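PDB 3CZP: Polyphosphate:AMP phosphotransferase from Pseudomonas aeruginosa PAO1, which uses inorganic polyphosphate as phosphate donor to convert AMP to ADP and, less efficiently, GMP to GDP, with magnesium as cofactor. Local coordinates for residues A[151-156]-A[210-215]. Residues are numbered along the deposited sequence; the frame is centred on the assembly and turned at random.
Sequences KFWFHL and WYVVEG. With ACT (acetate ion), chain E.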
loop_
_atom_site.group_PDB
_atom_site.type_symbol
_atom_site.label_atom_id
_atom_site.label_comp_id
_atom_site.label_asym_id
_atom_site.label_seq_id
_atom_site.Cartn_x
_atom_site.Cartn_y
_atom_site.Cartn_z
ATOM N N LYS A 151 1.674 25.726 4.199
ATOM C CA LYS A 151 1.788 26.008 2.759
ATOM C C LYS A 151 2.741 27.216 2.504
ATOM O O LYS A 151 2.498 28.326 2.962
ATOM C CB LYS A 151 0.420 26.268 2.141
ATOM C CG LYS A 151 -0.645 25.256 2.523
ATOM C CD LYS A 151 -1.885 25.509 1.791
ATOM C CE LYS A 151 -2.937 26.174 2.670
ATOM N NZ LYS A 151 -3.980 26.438 1.801
ATOM N N PHE A 152 3.788 26.991 1.725
ATOM C CA PHE A 152 4.759 28.013 1.483
ATOM C C PHE A 152 4.746 28.355 0.031
ATOM O O PHE A 152 4.867 27.476 -0.847
ATOM C CB PHE A 152 6.177 27.609 1.933
ATOM C CG PHE A 152 6.323 27.417 3.390
ATOM C CD1 PHE A 152 6.478 28.492 4.253
ATOM C CD2 PHE A 152 6.353 26.132 3.924
ATOM C CE1 PHE A 152 6.627 28.265 5.620
ATOM C CE2 PHE A 152 6.547 25.911 5.282
ATOM C CZ PHE A 152 6.656 26.948 6.117
ATOM N N TRP A 153 4.612 29.645 -0.212
ATOM C CA TRP A 153 4.754 30.229 -1.521
ATOM C C TRP A 153 6.044 31.050 -1.584
ATOM O O TRP A 153 6.150 32.111 -0.989
ATOM C CB TRP A 153 3.537 31.122 -1.831
ATOM C CG TRP A 153 3.643 31.862 -3.167
ATOM C CD1 TRP A 153 4.411 32.929 -3.440
ATOM C CD2 TRP A 153 2.945 31.557 -4.365
ATOM N NE1 TRP A 153 4.280 33.297 -4.757
ATOM C CE2 TRP A 153 3.364 32.470 -5.339
ATOM C CE3 TRP A 153 2.011 30.584 -4.719
ATOM C CZ2 TRP A 153 2.837 32.481 -6.610
ATOM C CZ3 TRP A 153 1.511 30.589 -6.011
ATOM C CH2 TRP A 153 1.915 31.515 -6.920
ATOM N N PHE A 154 7.013 30.524 -2.316
ATOM C CA PHE A 154 8.294 31.144 -2.564
ATOM C C PHE A 154 8.155 32.160 -3.690
ATOM O O PHE A 154 7.765 31.795 -4.822
ATOM C CB PHE A 154 9.322 30.070 -2.945
ATOM C CG PHE A 154 9.688 29.165 -1.794
ATOM C CD1 PHE A 154 10.861 29.361 -1.076
ATOM C CD2 PHE A 154 8.811 28.170 -1.361
ATOM C CE1 PHE A 154 11.157 28.575 0.024
ATOM C CE2 PHE A 154 9.143 27.343 -0.274
ATOM C CZ PHE A 154 10.293 27.549 0.405
ATOM N N HIS A 155 8.434 33.425 -3.385
ATOM C CA HIS A 155 8.136 34.501 -4.301
ATOM C C HIS A 155 9.367 35.199 -4.874
ATOM O O HIS A 155 10.341 35.412 -4.172
ATOM C CB HIS A 155 7.322 35.578 -3.597
ATOM C CG HIS A 155 6.686 36.523 -4.548
ATOM N ND1 HIS A 155 5.840 36.103 -5.551
ATOM C CD2 HIS A 155 6.809 37.863 -4.691
ATOM C CE1 HIS A 155 5.438 37.151 -6.245
ATOM N NE2 HIS A 155 6.021 38.228 -5.747
ATOM N N LEU A 156 9.248 35.635 -6.136
ATOM C CA LEU A 156 10.108 36.661 -6.688
ATOM C C LEU A 156 9.214 37.604 -7.432
ATOM O O LEU A 156 8.167 37.216 -7.937
ATOM C CB LEU A 156 11.155 36.087 -7.652
ATOM C CG LEU A 156 12.245 35.109 -7.183
ATOM C CD1 LEU A 156 12.980 34.525 -8.420
ATOM C CD2 LEU A 156 13.199 35.770 -6.179
ATOM N N TRP A 210 -1.424 30.376 4.175
ATOM C CA TRP A 210 -0.348 30.429 3.186
ATOM C C TRP A 210 0.713 31.353 3.753
ATOM O O TRP A 210 0.389 32.451 4.256
ATOM C CB TRP A 210 -0.836 30.998 1.841
ATOM C CG TRP A 210 -1.347 29.998 0.928
ATOM C CD1 TRP A 210 -2.650 29.679 0.714
ATOM C CD2 TRP A 210 -0.574 29.147 0.096
ATOM N NE1 TRP A 210 -2.741 28.684 -0.228
ATOM C CE2 TRP A 210 -1.476 28.348 -0.632
ATOM C CE3 TRP A 210 0.804 28.982 -0.116
ATOM C CZ2 TRP A 210 -1.051 27.389 -1.529
ATOM C CZ3 TRP A 210 1.228 28.030 -1.045
ATOM C CH2 TRP A 210 0.316 27.240 -1.715
ATOM N N TYR A 211 1.969 30.976 3.569
ATOM C CA TYR A 211 3.079 31.852 3.979
ATOM C C TYR A 211 3.825 32.237 2.701
ATOM O O TYR A 211 4.372 31.382 2.034
ATOM C CB TYR A 211 3.977 31.110 4.959
ATOM C CG TYR A 211 3.303 30.687 6.263
ATOM C CD1 TYR A 211 3.107 31.587 7.263
ATOM C CD2 TYR A 211 2.860 29.388 6.455
ATOM C CE1 TYR A 211 2.496 31.229 8.449
ATOM C CE2 TYR A 211 2.268 29.004 7.631
ATOM C CZ TYR A 211 2.081 29.954 8.623
ATOM O OH TYR A 211 1.494 29.610 9.848
ATOM N N VAL A 212 3.806 33.530 2.367
ATOM C CA VAL A 212 4.495 34.059 1.200
ATOM C C VAL A 212 5.892 34.501 1.641
ATOM O O VAL A 212 6.057 35.390 2.481
ATOM C CB VAL A 212 3.731 35.218 0.531
ATOM C CG1 VAL A 212 4.527 35.745 -0.687
ATOM C CG2 VAL A 212 2.296 34.776 0.140
ATOM N N VAL A 213 6.897 33.811 1.140
ATOM C CA VAL A 213 8.276 34.054 1.580
ATOM C C VAL A 213 9.066 34.577 0.408
ATOM O O VAL A 213 9.169 33.882 -0.611
ATOM C CB VAL A 213 8.931 32.738 2.069
ATOM C CG1 VAL A 213 10.388 33.013 2.614
ATOM C CG2 VAL A 213 8.039 32.067 3.153
ATOM N N GLU A 214 9.605 35.789 0.528
ATOM C CA GLU A 214 10.454 36.342 -0.519
ATOM C C GLU A 214 11.732 35.502 -0.709
ATOM O O GLU A 214 12.485 35.243 0.238
ATOM C CB GLU A 214 10.816 37.809 -0.217
ATOM C CG GLU A 214 11.526 38.454 -1.407
ATOM C CD GLU A 214 11.759 39.956 -1.257
ATOM O OE1 GLU A 214 11.283 40.543 -0.250
ATOM O OE2 GLU A 214 12.412 40.543 -2.171
ATOM N N GLY A 215 11.978 35.077 -1.941
ATOM C CA GLY A 215 13.024 34.103 -2.200
ATOM C C GLY A 215 14.335 34.629 -2.751
ATOM O O GLY A 215 15.219 33.845 -3.130
HETATM C C ACT E . -0.244 26.298 10.973
HETATM O O ACT E . 0.836 26.927 11.052
HETATM O OXT ACT E . -0.349 25.605 9.942
HETATM C CH3 ACT E . -1.337 26.389 12.014
#
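Five backbone hydrogen bonds join strand 151-155 to strand 210-214, in parallel, and run on to Gly215. Tyr211 N donates to Lys151 O, and Trp153 N to Tyr211 O at 2.8 Å. Val213 N then bonds Trp153 O, and His155 N bonds Val213 O. Gly215 N closes the run on His155 O at 2.8 Å, just past the end of strand 210-214. The strands run in the same direction, at 25° to each other.

One face of the sheet includes Lys151, Trp153, His155, Trp210 and Val212. Lys151 CB sits over the six-membered ring of Trp210, 3.6 Å from its centroid, in a CH-pi contact. CD passes along the indole, and the bend at chi3 (-104°) sets CE and NZ beside its nitrogen. Lys151 NZ and Trp210 NE1 are 3.3 Å apart, but both are donors and do not bond each other. Thr203 accepts from both, through its carbonyl O and OG1 respectively. The indole edge of Trp210 also reaches the backbone of Phe152 and Trp153. Trp153 CD1 packs on Val212 CG1 at 3.9 Å. Trp153 NE1 makes a weak bond to His155 ND1, while His155 NE2 is hydrogen-bonded to Glu8. Leu200 of helix 186-203 covers Trp153, Trp210 and Val212.

The other face includes Phe152, Tyr211 and Val213. Phe152 CD1 touches Tyr211 CB at 3.7 Å and Val213 CG2 at 4.1 Å. The Phe152 and Tyr211 rings are oblique, with planes at 33°. Helix 218-238 packs here through Ile228. Tyr211 OH donates to an acetate oxygen at 3.0 Å; the ion is probably from the crystallisation liquor.

Within the first PPK2 domain, the contact adds the outermost strand 210-214 to a P-loop-type parallel sheet. Backbone bonds set its register, and apolar side chains pack on both faces. A salt bridge to Glu139 probably offsets the charge of buried Lys151, whose NZ also bonds Tyr111 OH.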